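PDB 3MIZ: putative transcriptional regulator protein, LacI family from Rhizobium etli, which probably binds cis-regulatory DNA as a repressor of the LacI family, its periplasmic-binding-protein-like core forming a dimer. Local coordinates for residues P27-W39 / Y253-N265. Sequence-based numbering, arbitrary orientation.
Sequences PYSVDIVRGIQDW and YYDLGREGAKWLN
Gly35 and Gly257 meet with their CA atoms 4.4 Å apart where helices 30-39 and 253-265 cross at -42°, a close glycine-to-glycine helix packing on one face of the parallel sheet in the N-terminal subdomain of this periplasmic-binding-protein-like fold. At an axis separation of 6.4 Å the backbones touch directly, through four CA-H...O contacts: Gly35 CA lies 3.4 Å from Tyr254 O, Gly257 CA makes the same kind of contact with Ile32 O, and Tyr254 CA and Ile32 CA approach Asp31 O and Tyr253 O.

Each helix also sends an aromatic knob into a hole of the other. Tyr254 packs on Gly35, among Asp31, Arg34 and Asp38. One face of its ring receives the Arg34 guanidinium in an off-centre cation-pi contact, the planes 32° apart; Arg258 CG lies over the rim of the opposite face. Tyr254 OH donates to the anti lone pair of Asp38 OD2 (2.7 Å). Further along, with CG anti to the backbone N (chi1 -179°), Trp39 sits among Arg258, Ala261, Lys262 and Asn265; Ala261 CB lies under one ring face, 3.5 Å from Trp39 CE3, while Asn265 CB reaches CH2.

Within helix 30-39, Arg34 NH1 makes a salt bridge with Asp31 OD2, though its hydrogen bond is weak. Asp31 OD2 also pairs with Arg236, and accepts from a water that in turn accepts from Tyr254 N.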
ATOM      1  N   PRO A  27      -4.184   0.716   2.131  1.00 50.55           N
ATOM      2  CA  PRO A  27      -2.956   1.516   2.217  1.00 50.21           C
ATOM      3  C   PRO A  27      -2.618   2.288   0.938  1.00 49.25           C
ATOM      4  O   PRO A  27      -1.449   2.581   0.674  1.00 49.56           O
ATOM      5  CB  PRO A  27      -1.876   0.473   2.532  1.00 50.40           C
ATOM      6  CG  PRO A  27      -2.625  -0.846   2.699  1.00 51.01           C
ATOM      7  CD  PRO A  27      -3.846  -0.686   1.859  1.00 50.75           C
ATOM      8  N   TYR A  28      -3.631   2.618   0.144  1.00 47.78           N
ATOM      9  CA  TYR A  28      -3.405   3.344  -1.102  1.00 45.46           C
ATOM     10  C   TYR A  28      -3.808   4.804  -0.949  1.00 42.08           C
ATOM     11  O   TYR A  28      -3.974   5.519  -1.935  1.00 40.32           O
ATOM     12  CB  TYR A  28      -4.227   2.729  -2.236  1.00 49.32           C
ATOM     13  CG  TYR A  28      -4.430   1.236  -2.121  1.00 52.64           C
ATOM     14  CD1 TYR A  28      -3.348   0.373  -1.955  1.00 54.02           C
ATOM     15  CD2 TYR A  28      -5.707   0.684  -2.195  1.00 54.95           C
ATOM     16  CE1 TYR A  28      -3.534  -1.006  -1.864  1.00 56.46           C
ATOM     17  CE2 TYR A  28      -5.905  -0.690  -2.107  1.00 57.01           C
ATOM     18  CZ  TYR A  28      -4.816  -1.529  -1.942  1.00 56.81           C
ATOM     19  OH  TYR A  28      -5.013  -2.888  -1.859  1.00 58.38           O
ATOM     20  N   SER A  29      -3.966   5.247   0.291  1.00 38.10           N
ATOM     21  CA  SER A  29      -4.376   6.621   0.527  1.00 32.89           C
ATOM     22  C   SER A  29      -3.546   7.270   1.615  1.00 30.03           C
ATOM     23  O   SER A  29      -3.849   8.377   2.065  1.00 27.78           O
ATOM     24  CB  SER A  29      -5.847   6.642   0.899  1.00 32.10           C
ATOM     25  OG  SER A  29      -6.576   5.856  -0.020  1.00 29.39           O
ATOM     26  N   VAL A  30      -2.494   6.569   2.022  1.00 27.28           N
ATOM     27  CA  VAL A  30      -1.594   7.051   3.055  1.00 26.25           C
ATOM     28  C   VAL A  30      -0.971   8.374   2.649  1.00 23.74           C
ATOM     29  O   VAL A  30      -0.519   9.133   3.504  1.00 24.22           O
ATOM     30  CB  VAL A  30      -0.462   6.040   3.333  1.00 28.09           C
ATOM     31  CG1 VAL A  30      -1.049   4.715   3.791  1.00 29.12           C
ATOM     32  CG2 VAL A  30       0.384   5.849   2.085  1.00 29.33           C
ATOM     33  N   ASP A  31      -0.941   8.651   1.346  1.00 21.37           N
ATOM     34  CA  ASP A  31      -0.371   9.907   0.870  1.00 18.99           C
ATOM     35  C   ASP A  31      -1.104  11.109   1.459  1.00 17.02           C
ATOM     36  O   ASP A  31      -0.531  12.189   1.592  1.00 14.37           O
ATOM     37  CB  ASP A  31      -0.399   9.969  -0.658  1.00 21.76           C
ATOM     38  CG  ASP A  31       0.989   9.935  -1.261  1.00 25.62           C
ATOM     39  OD1 ASP A  31       1.813   9.108  -0.813  1.00 24.57           O
ATOM     40  OD2 ASP A  31       1.255  10.733  -2.184  1.00 29.44           O
ATOM     41  N   ILE A  32      -2.377  10.937   1.808  1.00 15.77           N
ATOM     42  CA  ILE A  32      -3.104  12.051   2.408  1.00 14.41           C
ATOM     43  C   ILE A  32      -2.442  12.292   3.753  1.00 13.67           C
ATOM     44  O   ILE A  32      -2.162  13.429   4.133  1.00 17.10           O
ATOM     45  CB  ILE A  32      -4.590  11.725   2.642  1.00 12.98           C
ATOM     46  CG1 ILE A  32      -5.305  11.568   1.301  1.00 13.55           C
ATOM     47  CG2 ILE A  32      -5.251  12.866   3.445  1.00 12.79           C
ATOM     48  CD1 ILE A  32      -6.742  11.074   1.437  1.00 12.08           C
ATOM     49  N   VAL A  33      -2.192  11.206   4.473  1.00 15.16           N
ATOM     50  CA  VAL A  33      -1.563  11.302   5.781  1.00 17.24           C
ATOM     51  C   VAL A  33      -0.182  11.918   5.614  1.00 18.99           C
ATOM     52  O   VAL A  33       0.225  12.768   6.403  1.00 16.07           O
ATOM     53  CB  VAL A  33      -1.461   9.919   6.436  1.00 19.75           C
ATOM     54  CG1 VAL A  33      -0.915  10.046   7.848  1.00 20.42           C
ATOM     55  CG2 VAL A  33      -2.833   9.265   6.452  1.00 18.60           C
ATOM     56  N   ARG A  34       0.525  11.499   4.569  1.00 18.96           N
ATOM     57  CA  ARG A  34       1.850  12.028   4.276  1.00 20.43           C
ATOM     58  C   ARG A  34       1.770  13.543   4.096  1.00 19.63           C
ATOM     59  O   ARG A  34       2.622  14.284   4.586  1.00 17.97           O
ATOM     60  CB  ARG A  34       2.396  11.382   2.996  1.00 22.42           C
ATOM     61  CG  ARG A  34       3.729  11.937   2.527  1.00 28.21           C
ATOM     62  CD  ARG A  34       4.014  11.515   1.086  1.00 31.39           C
ATOM     63  NE  ARG A  34       5.014  12.383   0.476  1.00 35.18           N
ATOM     64  CZ  ARG A  34       5.107  12.619  -0.827  1.00 37.26           C
ATOM     65  NH1 ARG A  34       4.255  12.048  -1.673  1.00 37.06           N
ATOM     66  NH2 ARG A  34       6.048  13.435  -1.285  1.00 37.68           N
ATOM     67  N   GLY A  35       0.740  13.997   3.389  1.00 18.47           N
ATOM     68  CA  GLY A  35       0.564  15.420   3.164  1.00 17.00           C
ATOM     69  C   GLY A  35       0.226  16.135   4.461  1.00 17.44           C
ATOM     70  O   GLY A  35       0.749  17.217   4.739  1.00 18.24           O
ATOM     71  N   ILE A  36      -0.658  15.541   5.255  1.00 15.71           N
ATOM     72  CA  ILE A  36      -1.021  16.138   6.539  1.00 16.84           C
ATOM     73  C   ILE A  36       0.223  16.227   7.425  1.00 15.78           C
ATOM     74  O   ILE A  36       0.543  17.285   7.966  1.00 16.42           O
ATOM     75  CB  ILE A  36      -2.065  15.277   7.304  1.00 17.09           C
ATOM     76  CG1 ILE A  36      -3.369  15.165   6.509  1.00 17.41           C
ATOM     77  CG2 ILE A  36      -2.327  15.884   8.673  1.00 15.41           C
ATOM     78  CD1 ILE A  36      -4.083  16.462   6.323  1.00 25.66           C
ATOM     79  N   GLN A  37       0.919  15.103   7.576  1.00 16.65           N
ATOM     80  CA  GLN A  37       2.106  15.046   8.424  1.00 18.98           C
ATOM     81  C   GLN A  37       3.168  16.052   7.993  1.00 19.38           C
ATOM     82  O   GLN A  37       3.723  16.765   8.833  1.00 22.09           O
ATOM     83  CB  GLN A  37       2.683  13.624   8.433  1.00 20.17           C
ATOM     84  CG  GLN A  37       3.747  13.375   9.496  1.00 21.34           C
ATOM     85  CD  GLN A  37       3.174  13.287  10.900  1.00 24.42           C
ATOM     86  OE1 GLN A  37       2.418  12.369  11.219  1.00 23.64           O
ATOM     87  NE2 GLN A  37       3.536  14.246  11.749  1.00 21.96           N
ATOM     88  N   ASP A  38       3.453  16.120   6.693  1.00 20.11           N
ATOM     89  CA  ASP A  38       4.444  17.075   6.193  1.00 20.39           C
ATOM     90  C   ASP A  38       4.065  18.502   6.572  1.00 19.59           C
ATOM     91  O   ASP A  38       4.908  19.278   7.031  1.00 18.16           O
ATOM     92  CB  ASP A  38       4.586  16.961   4.673  1.00 23.12           C
ATOM     93  CG  ASP A  38       5.501  15.825   4.259  1.00 23.82           C
ATOM     94  OD1 ASP A  38       5.903  15.043   5.143  1.00 26.07           O
ATOM     95  OD2 ASP A  38       5.810  15.716   3.052  1.00 25.27           O
ATOM     96  N   TRP A  39       2.796  18.857   6.378  1.00 17.63           N
ATOM     97  CA  TRP A  39       2.336  20.192   6.738  1.00 18.78           C
ATOM     98  C   TRP A  39       2.494  20.397   8.251  1.00 18.52           C
ATOM     99  O   TRP A  39       2.958  21.444   8.705  1.00 20.85           O
ATOM    100  CB  TRP A  39       0.863  20.377   6.359  1.00 19.63           C
ATOM    101  CG  TRP A  39       0.361  21.741   6.698  1.00 21.08           C
ATOM    102  CD1 TRP A  39       0.437  22.856   5.920  1.00 20.47           C
ATOM    103  CD2 TRP A  39      -0.196  22.160   7.947  1.00 21.51           C
ATOM    104  NE1 TRP A  39      -0.033  23.947   6.608  1.00 22.06           N
ATOM    105  CE2 TRP A  39      -0.427  23.548   7.856  1.00 22.05           C
ATOM    106  CE3 TRP A  39      -0.517  21.495   9.138  1.00 22.45           C
ATOM    107  CZ2 TRP A  39      -0.962  24.291   8.913  1.00 21.63           C
ATOM    108  CZ3 TRP A  39      -1.048  22.234  10.193  1.00 24.08           C
ATOM    109  CH2 TRP A  39      -1.264  23.619  10.070  1.00 21.83           C
ATOM    110  N   TYR A 253      -3.714  13.200  -3.642  1.00 13.60           N
ATOM    111  CA  TYR A 253      -3.735  12.853  -2.229  1.00 14.27           C
ATOM    112  C   TYR A 253      -2.814  13.685  -1.356  1.00 14.96           C
ATOM    113  O   TYR A 253      -3.245  14.231  -0.343  1.00 10.66           O
ATOM    114  CB  TYR A 253      -3.418  11.367  -2.037  1.00 16.23           C
ATOM    115  CG  TYR A 253      -4.602  10.471  -2.316  1.00 18.69           C
ATOM    116  CD1 TYR A 253      -5.904  10.938  -2.127  1.00 23.67           C
ATOM    117  CD2 TYR A 253      -4.432   9.153  -2.732  1.00 25.65           C
ATOM    118  CE1 TYR A 253      -7.005  10.118  -2.340  1.00 25.68           C
ATOM    119  CE2 TYR A 253      -5.538   8.318  -2.947  1.00 25.96           C
ATOM    120  CZ  TYR A 253      -6.816   8.814  -2.745  1.00 24.35           C
ATOM    121  OH  TYR A 253      -7.919   8.007  -2.921  1.00 31.42           O
ATOM    122  N   TYR A 254      -1.545  13.772  -1.740  1.00 11.96           N
ATOM    123  CA  TYR A 254      -0.583  14.543  -0.971  1.00 16.03           C
ATOM    124  C   TYR A 254      -1.074  15.982  -0.787  1.00 16.03           C
ATOM    125  O   TYR A 254      -1.066  16.511   0.329  1.00 16.12           O
ATOM    126  CB  TYR A 254       0.781  14.530  -1.675  1.00 19.10           C
ATOM    127  CG  TYR A 254       1.859  15.269  -0.917  1.00 22.23           C
ATOM    128  CD1 TYR A 254       2.401  14.744   0.257  1.00 22.64           C
ATOM    129  CD2 TYR A 254       2.308  16.512  -1.351  1.00 24.67           C
ATOM    130  CE1 TYR A 254       3.360  15.448   0.983  1.00 25.92           C
ATOM    131  CE2 TYR A 254       3.267  17.222  -0.637  1.00 26.43           C
ATOM    132  CZ  TYR A 254       3.788  16.687   0.530  1.00 27.43           C
ATOM    133  OH  TYR A 254       4.721  17.405   1.251  1.00 28.57           O
ATOM    134  N   ASP A 255      -1.516  16.606  -1.877  1.00 17.00           N
ATOM    135  CA  ASP A 255      -2.010  17.979  -1.826  1.00 18.17           C
ATOM    136  C   ASP A 255      -3.308  18.092  -1.031  1.00 17.77           C
ATOM    137  O   ASP A 255      -3.537  19.097  -0.359  1.00 16.30           O
ATOM    138  CB  ASP A 255      -2.228  18.538  -3.235  1.00 20.24           C
ATOM    139  CG  ASP A 255      -0.928  18.725  -3.998  1.00 26.68           C
ATOM    140  OD1 ASP A 255       0.085  19.119  -3.376  1.00 26.07           O
ATOM    141  OD2 ASP A 255      -0.925  18.490  -5.223  1.00 29.51           O
ATOM    142  N   LEU A 256      -4.165  17.079  -1.123  1.00 15.17           N
ATOM    143  CA  LEU A 256      -5.418  17.094  -0.364  1.00 15.08           C
ATOM    144  C   LEU A 256      -5.102  17.147   1.122  1.00 14.02           C
ATOM    145  O   LEU A 256      -5.765  17.854   1.881  1.00 15.13           O
ATOM    146  CB  LEU A 256      -6.263  15.849  -0.650  1.00 13.35           C
ATOM    147  CG  LEU A 256      -7.054  15.828  -1.959  1.00 18.84           C
ATOM    148  CD1 LEU A 256      -7.691  14.458  -2.164  1.00 20.41           C
ATOM    149  CD2 LEU A 256      -8.123  16.912  -1.926  1.00 16.57           C
ATOM    150  N   GLY A 257      -4.096  16.380   1.530  1.00 13.00           N
ATOM    151  CA  GLY A 257      -3.695  16.353   2.925  1.00 12.29           C
ATOM    152  C   GLY A 257      -3.116  17.688   3.367  1.00 15.69           C
ATOM    153  O   GLY A 257      -3.509  18.230   4.398  1.00 14.29           O
ATOM    154  N   ARG A 258      -2.184  18.231   2.589  1.00 15.22           N
ATOM    155  CA  ARG A 258      -1.590  19.516   2.941  1.00 17.93           C
ATOM    156  C   ARG A 258      -2.638  20.625   2.956  1.00 17.52           C
ATOM    157  O   ARG A 258      -2.689  21.428   3.896  1.00 17.94           O
ATOM    158  CB  ARG A 258      -0.477  19.880   1.954  1.00 21.11           C
ATOM    159  CG  ARG A 258       0.710  18.935   1.967  1.00 24.95           C
ATOM    160  CD  ARG A 258       1.811  19.486   1.068  1.00 31.54           C
ATOM    161  NE  ARG A 258       2.195  20.834   1.471  1.00 35.86           N
ATOM    162  CZ  ARG A 258       2.803  21.120   2.618  1.00 37.93           C
ATOM    163  NH1 ARG A 258       3.103  20.150   3.469  1.00 40.35           N
ATOM    164  NH2 ARG A 258       3.097  22.375   2.923  1.00 39.57           N
ATOM    165  N   GLU A 259      -3.474  20.676   1.921  1.00 17.59           N
ATOM    166  CA  GLU A 259      -4.509  21.710   1.853  1.00 18.33           C
ATOM    167  C   GLU A 259      -5.522  21.554   2.984  1.00 17.83           C
ATOM    168  O   GLU A 259      -5.912  22.537   3.617  1.00 17.45           O
ATOM    169  CB  GLU A 259      -5.236  21.666   0.504  1.00 20.86           C
ATOM    170  CG  GLU A 259      -4.444  22.251  -0.664  1.00 25.68           C
ATOM    171  CD  GLU A 259      -4.125  23.723  -0.469  1.00 29.12           C
ATOM    172  OE1 GLU A 259      -5.053  24.508  -0.173  1.00 28.22           O
ATOM    173  OE2 GLU A 259      -2.943  24.095  -0.618  1.00 32.52           O
ATOM    174  N   GLY A 260      -5.950  20.320   3.230  1.00 15.53           N
ATOM    175  CA  GLY A 260      -6.911  20.064   4.289  1.00 13.97           C
ATOM    176  C   GLY A 260      -6.406  20.510   5.645  1.00 16.08           C
ATOM    177  O   GLY A 260      -7.146  21.116   6.421  1.00 15.13           O
ATOM    178  N   ALA A 261      -5.142  20.209   5.932  1.00 15.37           N
ATOM    179  CA  ALA A 261      -4.534  20.578   7.206  1.00 17.54           C
ATOM    180  C   ALA A 261      -4.481  22.098   7.379  1.00 16.64           C
ATOM    181  O   ALA A 261      -4.843  22.614   8.431  1.00 17.32           O
ATOM    182  CB  ALA A 261      -3.120  19.977   7.313  1.00 15.94           C
ATOM    183  N   LYS A 262      -4.037  22.811   6.347  1.00 16.46           N
ATOM    184  CA  LYS A 262      -3.962  24.268   6.428  1.00 19.91           C
ATOM    185  C   LYS A 262      -5.354  24.843   6.664  1.00 20.34           C
ATOM    186  O   LYS A 262      -5.544  25.738   7.492  1.00 20.70           O
ATOM    187  CB  LYS A 262      -3.378  24.860   5.142  1.00 22.27           C
ATOM    188  CG  LYS A 262      -3.251  26.377   5.204  1.00 26.41           C
ATOM    189  CD  LYS A 262      -2.835  26.986   3.880  1.00 31.08           C
ATOM    190  CE  LYS A 262      -2.823  28.509   3.981  1.00 33.67           C
ATOM    191  NZ  LYS A 262      -2.350  29.153   2.727  1.00 34.99           N
ATOM    192  N   TRP A 263      -6.326  24.316   5.929  1.00 17.63           N
ATOM    193  CA  TRP A 263      -7.705  24.756   6.043  1.00 20.12           C
ATOM    194  C   TRP A 263      -8.197  24.562   7.479  1.00 18.84           C
ATOM    195  O   TRP A 263      -8.829  25.455   8.051  1.00 18.19           O
ATOM    196  CB  TRP A 263      -8.571  23.966   5.059  1.00 19.70           C
ATOM    197  CG  TRP A 263      -9.854  24.633   4.673  1.00 24.30           C
ATOM    198  CD1 TRP A 263     -10.249  25.906   4.979  1.00 25.54           C
ATOM    199  CD2 TRP A 263     -10.899  24.073   3.867  1.00 24.53           C
ATOM    200  NE1 TRP A 263     -11.472  26.173   4.413  1.00 25.93           N
ATOM    201  CE2 TRP A 263     -11.895  25.065   3.724  1.00 25.83           C
ATOM    202  CE3 TRP A 263     -11.089  22.830   3.251  1.00 23.75           C
ATOM    203  CZ2 TRP A 263     -13.065  24.852   2.987  1.00 25.54           C
ATOM    204  CZ3 TRP A 263     -12.255  22.618   2.516  1.00 23.78           C
ATOM    205  CH2 TRP A 263     -13.227  23.627   2.392  1.00 23.12           C
ATOM    206  N   LEU A 264      -7.900  23.404   8.065  1.00 18.10           N
ATOM    207  CA  LEU A 264      -8.311  23.135   9.439  1.00 17.72           C
ATOM    208  C   LEU A 264      -7.635  24.134  10.375  1.00 19.57           C
ATOM    209  O   LEU A 264      -8.255  24.645  11.316  1.00 17.23           O
ATOM    210  CB  LEU A 264      -7.928  21.711   9.864  1.00 15.74           C
ATOM    211  CG  LEU A 264      -8.223  21.343  11.330  1.00 16.20           C
ATOM    212  CD1 LEU A 264      -9.718  21.452  11.611  1.00 14.45           C
ATOM    213  CD2 LEU A 264      -7.736  19.930  11.628  1.00 13.75           C
ATOM    214  N   ASN A 265      -6.361  24.406  10.116  1.00 18.33           N
ATOM    215  CA  ASN A 265      -5.608  25.337  10.946  1.00 21.07           C
ATOM    216  C   ASN A 265      -6.290  26.702  10.970  1.00 22.07           C
ATOM    217  O   ASN A 265      -6.452  27.293  12.038  1.00 23.99           O
ATOM    218  CB  ASN A 265      -4.170  25.468  10.428  1.00 20.37           C
ATOM    219  CG  ASN A 265      -3.236  26.129  11.437  1.00 22.08           C
ATOM    220  OD1 ASN A 265      -3.064  25.642  12.554  1.00 23.41           O
ATOM    221  ND2 ASN A 265      -2.623  27.238  11.038  1.00 19.93           N
TER
HETATM  222  O   HOH W   1      -0.379  12.304  -3.971  1.00 19.74           O